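PDB 2GGO: 401aa long hypothetical glucose-1-phosphate thymidylyltransferase from Sulfolobus tokodaii, which probably serves as a bifunctional enzyme in UDP-N-acetylglucosamine and UDP-N-acetylgalactosamine synthesis, joining a nucleotidyltransferase to a hexapeptide-repeat acetyltransferase. Local coordinates for residues Leu232-Glu236 against Asp250-Lys254; Leu277-Thr281 against Val295-Val299; Lys288-Glu294 against Lys305-Tyr311; Leu355-Ile359 against Ile371-Val375. All coordinates share one frame; numbering follows the deposited sequence.

Interaction 1 of 4, residues Leu232-Glu236 against Asp250-Lys254; sequences LGNVE and DAEIK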
loop_
_atom_site.group_PDB
_atom_site.type_symbol
_atom_site.label_atom_id
_atom_site.label_comp_id
_atom_site.label_asym_id
_atom_site.label_seq_id
_atom_site.Cartn_x
_atom_site.Cartn_y
_atom_site.Cartn_z
ATOM N N LEU A 232 9.905 12.248 21.190
ATOM C CA LEU A 232 10.657 11.276 22.004
ATOM C C LEU A 232 12.125 11.197 21.606
ATOM O O LEU A 232 12.786 10.206 21.910
ATOM C CB LEU A 232 10.056 9.860 21.887
ATOM C CG LEU A 232 8.540 9.608 21.959
ATOM C CD1 LEU A 232 8.297 8.137 22.105
ATOM C CD2 LEU A 232 7.874 10.351 23.082
ATOM N N GLY A 233 12.621 12.204 20.894
ATOM C CA GLY A 233 13.984 12.192 20.373
ATOM C C GLY A 233 14.782 13.366 20.911
ATOM O O GLY A 233 14.398 13.967 21.920
ATOM N N ASN A 234 15.890 13.704 20.250
ATOM C CA ASN A 234 16.761 14.769 20.687
ATOM C C ASN A 234 16.731 15.851 19.633
ATOM O O ASN A 234 16.986 15.564 18.476
ATOM C CB ASN A 234 18.177 14.214 20.847
ATOM C CG ASN A 234 19.230 15.298 20.955
ATOM O OD1 ASN A 234 19.081 16.256 21.735
ATOM N ND2 ASN A 234 20.329 15.148 20.179
ATOM N N VAL A 235 16.378 17.069 20.021
ATOM C CA VAL A 235 16.323 18.209 19.113
ATOM C C VAL A 235 17.242 19.295 19.630
ATOM O O VAL A 235 17.098 19.749 20.777
ATOM C CB VAL A 235 14.904 18.775 18.994
ATOM C CG1 VAL A 235 14.876 19.992 18.085
ATOM C CG2 VAL A 235 13.965 17.709 18.498
ATOM N N GLU A 236 18.192 19.714 18.789
ATOM C CA GLU A 236 19.223 20.640 19.213
ATOM C C GLU A 236 18.634 22.010 19.167
ATOM O O GLU A 236 17.479 22.175 18.765
ATOM C CB GLU A 236 20.416 20.591 18.273
ATOM C CG GLU A 236 21.174 19.288 18.280
ATOM C CD GLU A 236 22.453 19.341 17.439
ATOM O OE1 GLU A 236 22.631 20.272 16.610
ATOM O OE2 GLU A 236 23.291 18.416 17.616
ATOM N N ASP A 250 15.212 7.948 19.748
ATOM C CA ASP A 250 16.528 7.835 19.164
ATOM C C ASP A 250 16.776 8.763 17.984
ATOM O O ASP A 250 17.900 8.846 17.517
ATOM C CB ASP A 250 16.863 6.380 18.858
ATOM C CG ASP A 250 16.856 5.535 20.119
ATOM O OD1 ASP A 250 17.417 6.037 21.128
ATOM O OD2 ASP A 250 16.263 4.418 20.119
ATOM N N ALA A 251 15.745 9.498 17.553
ATOM C CA ALA A 251 15.886 10.456 16.464
ATOM C C ALA A 251 16.599 11.725 16.936
ATOM O O ALA A 251 16.362 12.218 18.055
ATOM C CB ALA A 251 14.523 10.757 15.795
ATOM N N GLU A 252 17.491 12.230 16.086
ATOM C CA GLU A 252 18.347 13.362 16.420
ATOM C C GLU A 252 18.122 14.405 15.366
ATOM O O GLU A 252 18.233 14.095 14.172
ATOM C CB GLU A 252 19.818 12.935 16.386
ATOM C CG GLU A 252 20.757 13.890 17.180
ATOM C CD GLU A 252 22.238 13.921 16.666
ATOM O OE1 GLU A 252 22.627 13.058 15.807
ATOM O OE2 GLU A 252 23.003 14.825 17.142
ATOM N N ILE A 253 17.798 15.622 15.796
ATOM C CA ILE A 253 17.566 16.759 14.905
ATOM C C ILE A 253 18.499 17.943 15.205
ATOM O O ILE A 253 18.466 18.524 16.273
ATOM C CB ILE A 253 16.118 17.218 14.968
ATOM C CG1 ILE A 253 15.169 15.988 14.899
ATOM C CG2 ILE A 253 15.875 18.234 13.924
ATOM C CD1 ILE A 253 13.772 16.272 14.497
ATOM N N LYS A 254 19.333 18.272 14.227
ATOM C CA LYS A 254 20.433 19.192 14.366
ATOM C C LYS A 254 20.042 20.564 13.924
ATOM O O LYS A 254 19.093 20.762 13.151
ATOM C CB LYS A 254 21.619 18.708 13.535
ATOM C CG LYS A 254 22.009 17.277 13.852
ATOM C CD LYS A 254 23.334 16.918 13.236
ATOM C CE LYS A 254 23.816 15.460 13.581
ATOM N NZ LYS A 254 24.841 14.987 12.579
HETATM O O HOH W 1 15.666 9.456 22.127
#

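Interaction 2 of 4, residues Leu277-Thr281 against Val295-Val299; sequences LRPYT and VKESV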
loop_
_atom_site.group_PDB
_atom_site.type_symbol
_atom_site.label_atom_id
_atom_site.label_comp_id
_atom_site.label_asym_id
_atom_site.label_seq_id
_atom_site.Cartn_x
_atom_site.Cartn_y
_atom_site.Cartn_z
ATOM N N LEU A 277 12.274 19.970 6.240
ATOM C CA LEU A 277 11.206 18.977 6.040
ATOM C C LEU A 277 9.858 19.649 5.848
ATOM O O LEU A 277 9.426 20.445 6.676
ATOM C CB LEU A 277 11.178 17.966 7.163
ATOM C CG LEU A 277 12.513 17.307 7.521
ATOM C CD1 LEU A 277 12.302 16.362 8.664
ATOM C CD2 LEU A 277 13.137 16.562 6.307
ATOM N N ARG A 278 9.176 19.356 4.750
ATOM C CA ARG A 278 7.964 20.057 4.424
ATOM C C ARG A 278 6.792 19.124 4.631
ATOM O O ARG A 278 6.994 17.913 4.779
ATOM C CB ARG A 278 7.991 20.577 2.984
ATOM C CG ARG A 278 8.844 21.860 2.822
ATOM C CD ARG A 278 9.197 22.117 1.363
ATOM N NE ARG A 278 7.970 22.423 0.656
ATOM C CZ ARG A 278 7.822 22.370 -0.670
ATOM N NH1 ARG A 278 8.814 21.949 -1.450
ATOM N NH2 ARG A 278 6.663 22.689 -1.214
ATOM N N PRO A 279 5.569 19.674 4.616
ATOM C CA PRO A 279 4.371 18.856 4.886
ATOM C C PRO A 279 4.334 17.511 4.157
ATOM O O PRO A 279 4.568 17.412 2.925
ATOM C CB PRO A 279 3.230 19.768 4.416
ATOM C CG PRO A 279 3.737 21.176 4.787
ATOM C CD PRO A 279 5.222 21.109 4.380
ATOM N N TYR A 280 3.992 16.496 4.922
ATOM C CA TYR A 280 3.787 15.110 4.476
ATOM C C TYR A 280 5.080 14.395 4.200
ATOM O O TYR A 280 5.118 13.474 3.419
ATOM C CB TYR A 280 2.746 14.991 3.358
ATOM C CG TYR A 280 1.408 15.427 3.885
ATOM C CD1 TYR A 280 0.748 14.657 4.865
ATOM C CD2 TYR A 280 0.833 16.640 3.475
ATOM C CE1 TYR A 280 -0.492 15.062 5.401
ATOM C CE2 TYR A 280 -0.400 17.065 4.000
ATOM C CZ TYR A 280 -1.047 16.266 4.972
ATOM O OH TYR A 280 -2.255 16.678 5.500
ATOM N N THR A 281 6.121 14.799 4.928
ATOM C CA THR A 281 7.384 14.100 4.928
ATOM C C THR A 281 7.228 12.950 5.904
ATOM O O THR A 281 6.966 13.185 7.052
ATOM C CB THR A 281 8.515 15.011 5.360
ATOM O OG1 THR A 281 8.777 15.947 4.290
ATOM C CG2 THR A 281 9.794 14.184 5.626
ATOM N N VAL A 295 12.717 17.722 1.567
ATOM C CA VAL A 295 11.771 16.654 1.271
ATOM C C VAL A 295 10.363 17.181 1.450
ATOM O O VAL A 295 10.116 17.990 2.342
ATOM C CB VAL A 295 11.990 15.430 2.232
ATOM C CG1 VAL A 295 10.949 14.332 1.981
ATOM C CG2 VAL A 295 13.378 14.886 2.107
ATOM N N LYS A 296 9.466 16.748 0.557
ATOM C CA LYS A 296 8.081 17.152 0.623
ATOM C C LYS A 296 7.201 16.027 0.157
ATOM O O LYS A 296 7.446 15.419 -0.909
ATOM C CB LYS A 296 7.851 18.344 -0.314
ATOM C CG LYS A 296 6.533 19.074 -0.014
ATOM C CD LYS A 296 5.893 19.476 -1.304
ATOM C CE LYS A 296 6.020 18.482 -2.367
ATOM N NZ LYS A 296 5.130 18.883 -3.528
ATOM N N GLU A 297 6.138 15.776 0.891
ATOM C CA GLU A 297 5.188 14.744 0.470
ATOM C C GLU A 297 5.795 13.497 -0.098
ATOM O O GLU A 297 5.516 13.095 -1.237
ATOM C CB GLU A 297 4.205 15.283 -0.552
ATOM C CG GLU A 297 2.899 14.519 -0.478
ATOM C CD GLU A 297 1.731 15.347 -0.950
ATOM O OE1 GLU A 297 0.957 14.870 -1.808
ATOM O OE2 GLU A 297 1.598 16.492 -0.463
ATOM N N SER A 298 6.593 12.821 0.693
ATOM C CA SER A 298 7.181 11.551 0.236
ATOM C C SER A 298 7.316 10.595 1.382
ATOM O O SER A 298 7.366 10.998 2.524
ATOM C CB SER A 298 8.598 11.775 -0.350
ATOM O OG SER A 298 8.605 12.987 -1.055
ATOM N N VAL A 299 7.458 9.334 1.030
ATOM C CA VAL A 299 7.593 8.254 1.950
ATOM C C VAL A 299 8.961 7.709 1.658
ATOM O O VAL A 299 9.270 7.312 0.518
ATOM C CB VAL A 299 6.517 7.177 1.676
ATOM C CG1 VAL A 299 6.585 6.083 2.729
ATOM C CG2 VAL A 299 5.102 7.872 1.673
HETATM O O HOH W 2 3.332 18.858 1.198
#

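Interaction 3 of 4, residues Lys288-Glu294 against Lys305-Tyr311; sequences KIGASVE and KIPHLSY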
loop_
_atom_site.group_PDB
_atom_site.type_symbol
_atom_site.label_atom_id
_atom_site.label_comp_id
_atom_site.label_asym_id
_atom_site.label_seq_id
_atom_site.Cartn_x
_atom_site.Cartn_y
_atom_site.Cartn_z
ATOM N N LYS A 288 18.532 9.027 7.091
ATOM C CA LYS A 288 19.408 10.179 7.156
ATOM C C LYS A 288 18.989 11.189 6.102
ATOM O O LYS A 288 18.831 10.826 4.911
ATOM C CB LYS A 288 20.896 9.815 7.076
ATOM C CG LYS A 288 21.845 11.100 7.174
ATOM C CD LYS A 288 23.027 10.895 8.117
ATOM C CE LYS A 288 23.765 12.167 8.520
ATOM N NZ LYS A 288 23.883 12.938 7.313
ATOM N N ILE A 289 18.721 12.402 6.582
ATOM C CA ILE A 289 18.362 13.596 5.800
ATOM C C ILE A 289 19.368 14.652 6.247
ATOM O O ILE A 289 19.276 15.141 7.401
ATOM C CB ILE A 289 16.899 14.061 6.061
ATOM C CG1 ILE A 289 15.881 12.959 5.793
ATOM C CG2 ILE A 289 16.557 15.288 5.231
ATOM C CD1 ILE A 289 15.728 12.467 4.378
ATOM N N GLY A 290 20.291 15.014 5.338
ATOM C CA GLY A 290 21.499 15.884 5.567
ATOM C C GLY A 290 21.368 17.336 5.244
ATOM O O GLY A 290 20.268 17.822 5.039
ATOM N N ALA A 291 22.486 18.040 5.158
ATOM C CA ALA A 291 22.482 19.485 4.991
ATOM C C ALA A 291 22.109 19.814 3.583
ATOM O O ALA A 291 22.636 19.174 2.643
ATOM C CB ALA A 291 23.830 20.062 5.329
ATOM N N SER A 292 21.300 20.864 3.433
ATOM C CA SER A 292 20.733 21.251 2.157
ATOM C C SER A 292 19.945 20.200 1.462
ATOM O O SER A 292 20.009 20.136 0.211
ATOM C CB SER A 292 21.797 21.765 1.182
ATOM O OG SER A 292 22.599 22.812 1.699
ATOM N N VAL A 293 19.213 19.383 2.229
ATOM C CA VAL A 293 18.296 18.401 1.675
ATOM C C VAL A 293 16.878 18.826 1.996
ATOM O O VAL A 293 16.543 19.161 3.160
ATOM C CB VAL A 293 18.602 16.965 2.198
ATOM C CG1 VAL A 293 17.536 15.978 1.737
ATOM C CG2 VAL A 293 19.972 16.541 1.777
ATOM N N GLU A 294 16.006 18.823 0.981
ATOM C CA GLU A 294 14.622 19.234 1.230
ATOM C C GLU A 294 13.742 18.035 0.775
ATOM O O GLU A 294 14.001 17.401 -0.258
ATOM C CB GLU A 294 14.312 20.566 0.496
ATOM C CG GLU A 294 12.814 21.149 0.625
ATOM C CD GLU A 294 12.499 22.298 -0.310
ATOM O OE1 GLU A 294 13.363 23.095 -0.709
ATOM O OE2 GLU A 294 11.327 22.422 -0.694
ATOM N N LYS A 305 18.914 6.862 2.879
ATOM C CA LYS A 305 19.760 7.973 3.233
ATOM C C LYS A 305 19.799 9.027 2.120
ATOM O O LYS A 305 20.185 8.711 0.983
ATOM C CB LYS A 305 21.142 7.435 3.451
ATOM C CG LYS A 305 21.349 6.801 4.870
ATOM C CD LYS A 305 22.861 6.638 5.194
ATOM C CE LYS A 305 23.373 5.191 4.977
ATOM N NZ LYS A 305 24.907 5.016 4.952
ATOM N N ILE A 306 19.446 10.270 2.431
ATOM C CA ILE A 306 19.506 11.378 1.442
ATOM C C ILE A 306 20.405 12.425 2.049
ATOM O O ILE A 306 19.904 13.351 2.643
ATOM C CB ILE A 306 18.135 12.123 1.198
ATOM C CG1 ILE A 306 16.916 11.247 1.026
ATOM C CG2 ILE A 306 18.215 12.992 -0.033
ATOM C CD1 ILE A 306 17.125 10.039 0.109
ATOM N N PRO A 307 21.742 12.271 1.950
ATOM C CA PRO A 307 22.529 13.112 2.872
ATOM C C PRO A 307 22.982 14.484 2.391
ATOM O O PRO A 307 23.292 15.297 3.281
ATOM C CB PRO A 307 23.725 12.258 3.157
ATOM C CG PRO A 307 23.946 11.601 1.715
ATOM C CD PRO A 307 22.582 11.270 1.280
ATOM N N HIS A 308 22.982 14.802 1.076
ATOM C CA HIS A 308 23.478 16.122 0.637
ATOM C C HIS A 308 22.837 16.721 -0.562
ATOM O O HIS A 308 22.752 16.026 -1.495
ATOM C CB HIS A 308 24.928 15.984 0.088
ATOM C CG HIS A 308 25.831 15.095 0.878
ATOM N ND1 HIS A 308 26.513 15.469 2.055
ATOM C CD2 HIS A 308 26.287 13.874 0.573
ATOM C CE1 HIS A 308 27.209 14.437 2.476
ATOM N NE2 HIS A 308 27.210 13.514 1.501
ATOM N N LEU A 309 22.408 17.989 -0.538
ATOM C CA LEU A 309 22.140 18.727 -1.781
ATOM C C LEU A 309 21.122 18.134 -2.697
ATOM O O LEU A 309 21.211 18.306 -3.921
ATOM C CB LEU A 309 23.440 19.053 -2.473
ATOM C CG LEU A 309 24.360 19.979 -1.615
ATOM C CD1 LEU A 309 25.927 19.867 -1.983
ATOM C CD2 LEU A 309 24.071 21.343 -1.920
ATOM N N SER A 310 20.015 17.756 -2.068
ATOM C CA SER A 310 18.955 16.987 -2.666
ATOM C C SER A 310 17.548 17.529 -2.393
ATOM O O SER A 310 17.236 18.136 -1.301
ATOM C CB SER A 310 19.151 15.521 -2.258
ATOM O OG SER A 310 20.050 14.896 -3.212
ATOM N N TYR A 311 16.673 17.414 -3.400
ATOM C CA TYR A 311 15.286 17.712 -3.229
ATOM C C TYR A 311 14.524 16.412 -3.523
ATOM O O TYR A 311 14.695 15.849 -4.601
ATOM C CB TYR A 311 14.862 18.805 -4.283
ATOM C CG TYR A 311 13.373 19.085 -4.195
ATOM C CD1 TYR A 311 12.802 19.450 -3.021
ATOM C CD2 TYR A 311 12.563 18.795 -5.237
ATOM C CE1 TYR A 311 11.414 19.580 -2.922
ATOM C CE2 TYR A 311 11.257 18.961 -5.197
ATOM C CZ TYR A 311 10.659 19.370 -4.057
ATOM O OH TYR A 311 9.285 19.501 -4.031
HETATM O O HOH W 3 24.885 16.361 5.288
#

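Interaction 4 of 4, residues Leu355-Ile359 against Ile371-Val375; sequences LGAFI and ILPGV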
loop_
_atom_site.group_PDB
_atom_site.type_symbol
_atom_site.label_atom_id
_atom_site.label_comp_id
_atom_site.label_asym_id
_atom_site.label_seq_id
_atom_site.Cartn_x
_atom_site.Cartn_y
_atom_site.Cartn_z
ATOM N N LEU A 355 4.082 14.642 -9.273
ATOM C CA LEU A 355 4.435 13.290 -8.936
ATOM C C LEU A 355 5.906 13.131 -9.303
ATOM O O LEU A 355 6.304 13.454 -10.395
ATOM C CB LEU A 355 3.567 12.288 -9.706
ATOM C CG LEU A 355 3.916 10.822 -9.363
ATOM C CD1 LEU A 355 3.628 10.575 -7.863
ATOM C CD2 LEU A 355 3.114 9.914 -10.226
ATOM N N GLY A 356 6.719 12.725 -8.344
ATOM C CA GLY A 356 8.099 12.433 -8.632
ATOM C C GLY A 356 8.264 10.975 -8.940
ATOM O O GLY A 356 7.651 10.452 -9.895
ATOM N N ALA A 357 9.152 10.341 -8.195
ATOM C CA ALA A 357 9.684 9.072 -8.600
ATOM C C ALA A 357 9.374 7.908 -7.672
ATOM O O ALA A 357 9.098 8.116 -6.521
ATOM C CB ALA A 357 11.214 9.220 -8.878
ATOM N N PHE A 358 9.453 6.675 -8.203
ATOM C CA PHE A 358 9.341 5.450 -7.400
ATOM C C PHE A 358 10.642 4.616 -7.427
ATOM O O PHE A 358 11.016 4.059 -8.447
ATOM C CB PHE A 358 8.148 4.663 -7.914
ATOM C CG PHE A 358 6.891 5.477 -7.952
ATOM C CD1 PHE A 358 6.261 5.819 -6.789
ATOM C CD2 PHE A 358 6.346 5.926 -9.148
ATOM C CE1 PHE A 358 5.114 6.574 -6.779
ATOM C CE2 PHE A 358 5.180 6.655 -9.133
ATOM C CZ PHE A 358 4.561 6.974 -7.938
ATOM N N ILE A 359 11.318 4.606 -6.279
ATOM C CA ILE A 359 12.685 4.066 -6.155
ATOM C C ILE A 359 12.725 2.747 -5.342
ATOM O O ILE A 359 12.400 2.744 -4.137
ATOM C CB ILE A 359 13.576 5.075 -5.459
ATOM C CG1 ILE A 359 13.415 6.508 -6.023
ATOM C CG2 ILE A 359 15.041 4.579 -5.384
ATOM C CD1 ILE A 359 14.027 6.861 -7.406
ATOM N N ILE A 371 16.508 12.679 -12.042
ATOM C CA ILE A 371 15.335 11.775 -12.258
ATOM C C ILE A 371 14.028 12.454 -12.740
ATOM O O ILE A 371 13.507 13.310 -12.093
ATOM C CB ILE A 371 15.081 11.063 -10.902
ATOM C CG1 ILE A 371 16.429 10.443 -10.479
ATOM C CG2 ILE A 371 13.860 10.026 -11.050
ATOM C CD1 ILE A 371 16.480 9.655 -9.242
ATOM N N LEU A 372 13.485 12.083 -13.945
ATOM C CA LEU A 372 12.268 12.703 -14.412
ATOM C C LEU A 372 10.965 12.347 -13.666
ATOM O O LEU A 372 10.903 11.367 -12.887
ATOM C CB LEU A 372 12.097 12.402 -15.904
ATOM C CG LEU A 372 12.887 13.490 -16.608
ATOM C CD1 LEU A 372 14.389 13.478 -16.306
ATOM C CD2 LEU A 372 12.714 13.404 -18.099
ATOM N N PRO A 373 9.885 13.143 -13.897
ATOM C CA PRO A 373 8.662 12.761 -13.118
ATOM C C PRO A 373 8.021 11.379 -13.485
ATOM O O PRO A 373 8.077 10.908 -14.668
ATOM C CB PRO A 373 7.702 13.971 -13.342
ATOM C CG PRO A 373 8.640 15.107 -13.904
ATOM C CD PRO A 373 9.631 14.326 -14.750
ATOM N N GLY A 374 7.519 10.684 -12.472
ATOM C CA GLY A 374 6.872 9.392 -12.613
ATOM C C GLY A 374 7.734 8.208 -13.024
ATOM O O GLY A 374 7.203 7.168 -13.422
ATOM N N VAL A 375 9.065 8.346 -12.898
ATOM C CA VAL A 375 9.979 7.285 -13.327
ATOM C C VAL A 375 10.058 6.262 -12.227
ATOM O O VAL A 375 9.991 6.607 -11.026
ATOM C CB VAL A 375 11.382 7.912 -13.749
ATOM C CG1 VAL A 375 12.519 7.013 -13.486
ATOM C CG2 VAL A 375 11.351 8.310 -15.210
#

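Interaction 1 of 4, residues Leu232-Glu236 against Asp250-Lys254
N234 and E252 lie side by side on adjacent turns of the left-handed parallel beta-helix that hexapeptide-repeat proteins build, and V235 and I253 form the next pair along. The two short strands run parallel, tied by backbone bonds from N234 N to A251 O, from I253 N to N234 O and from E236 N to I253 O. With CG anti to the backbone N in both N234 and E252 (chi1 165° in N234), the two side chains lie alongside, amide and carboxylate planes 12° apart. The amide nevertheless rests on a methylene, with N234 ND2 3.3 Å from E252 CG. On the opposite, inner face V235 CG2 meets I253 CB at 4.2 Å, and both side chains also touch I247; branched apolar residues suit this filling of the coil. E236 is extended and runs beside K254, its OE1 3.6 Å from K254 CB, while that same oxygen is held by the hydroxyl of S255. Its other oxygen, OE2, comes within 3.6 Å of E252 OE2, a like-charge approach that K254 NZ, 6.3 Å from E236 OE2, would probably only partly offset. Glycine fits at G233 because a beta carbon there would run into A251 O. Beside it a water bridges the backbones, donating to L232 O at 3.0 Å and accepting from D250 N at 2.9 Å.

Interaction 2 of 4, residues Leu277-Thr281 against Val295-Val299
V295, K296 and R278 give up much of the surface buried where a type II turn, R278 to T281, stacks on the corner of the next coil of the beta-helix, between strands 294-296 and 298-300. V295 O accepts the backbone N of R278 at 2.9 Å. The valine side chain itself points into the coil: with CG1 anti to the backbone N (chi1 177°), that methyl lies 3.8 Å from T281 CG2, and T281 turns its hydroxyl back to bond R278 O in the carbonyl plane, on a lone pair, at 2.7 Å. A threonine suits this place, since its methyl joins the apolar interior while its hydroxyl closes the turn.

Outside, R278 and K296 meet despite their like charges. K296 CD sits over one face of the guanidinium, 3.3 Å from R278 NH2; it is a methylene that covers this face, the ammonium NZ of K296 staying 4.7 Å from R278 NH2. R278 NH1 forms a salt bridge with E294, and K296 NZ one with D314. Cut back to an alanine here, the R278 side chain would no longer lie against K296, and E294 would probably lose its salt-bridge partner. Farther along, E297 N bonds P279 O at 3.0 Å, and the E297 carboxylate pairs with K220 of helix 212-225. The chemistry implies an apolar inner side and an outer side where a lysine's methylenes cover an arginine's guanidinium, each charge answered by its own acid.

Interaction 3 of 4, residues Lys288-Glu294 against Lys305-Tyr311
V293 and I306 cross at about a right angle, with V293 CG1 3.5 Å from I306 CG2 in the interior of the coil. The other valine methyl, CG2, placed beside the backbone N, comes 3.3 Å from I306 O, so this small branched side chain fills the bend between the two turns. I289 CD1 meets the other branch of I306, 3.8 Å from I306 CG1, the two side chains lying side by side.

On the outer face E294 and Y311 meet obliquely. E294 CB lies at the ring edge, in its plane, and the extended chain carries OE2 to 3.6 Å from Y311 CE1, the carboxylate tilted 71° to the ring. OE2 is the oxygen held by R278, whose chain also touches Y311. With a leucine in place of E294, R278 would probably be left without this carboxylate, and the arginine end would be freer to turn.

Backbone bonds position these side chains: I306 N gives a 2.6 Å bond to K288 O, and E294 N one of 2.7 Å to S310 O. G290 suits its place, since a beta carbon there would collide with P307 O. A water bridges A291 N and P307 O. Beyond them, S310 OG bonds T327 O of the following turn, and I306 touches F323. Short parallel strands stacked coil on coil, with aliphatic residues inward, are as in the left-handed beta-helix of hexapeptide-repeat proteins.

Interaction 4 of 4, residues Leu355-Ile359 against Ile371-Val375
The ring of F358 has V375 O set obliquely to it, 4.2 Å from F358 CD2, and it also touches P212 and W213 of helix 212-225 as well as K376. With CG anti to the carbonyl carbon (chi1 -54°), the phenyl leaves the coil at this corner and reaches the helix, a place suited to a large flat apolar group. The puckered pyrrolidine ring of P373 comes from the other segment: its CB is 3.3 Å from L355 O, and the ring also packs on A330.

Two backbone bonds join the segments. F358 N reaches V375 O at 2.9 Å in a nearly straight bond, whereas G374 N meets G356 O at 2.6 Å from above the carbonyl plane. G374 is the third residue of a type II turn from L372 to V375, and its positive phi, 68°, is one that glycine adopts with ease; proline is equally apt just before it, its ring fixing phi near the value the turn needs.

Here two successive turns of the left-handed parallel beta-helix meet, both in a hexapeptide-repeat region. Small and branched side chains fill the inside. A357 CB lies 3.5 Å from I371 CG2, and the methyl is short enough to let the turns come this close. I359 and I371 then reach toward each other tip to tip, CD1 to CD1, at 4.1 Å. Both isoleucines also touch I377, while I371 continues to V389 on the next level.

The four contacts sit at different heights along one beta-helix, interactions 2 and 3 at overlapping levels. Interactions 2 and 3 interlock, their segments alternating along the chain: centres lie about 12 Å apart, R278 NH1 is 2.7 Å from E294 OE2, and L277 CD2 packs 3.8 Å from I289 CG2. Interaction 1 lies toward one end, sharing a parallel sheet with interaction 3 at about 17 Å between centres; interaction 4 lies about 30 Å from it, centre to centre. Interactions 2 and 4 share another sheet and both press on helix 212-225. Interactions 1 to 3 lie away from the probable substrate-binding residues; F358 of interaction 4 has its side chain about 11 Å from that of R13, which probably binds nucleoside triphosphate.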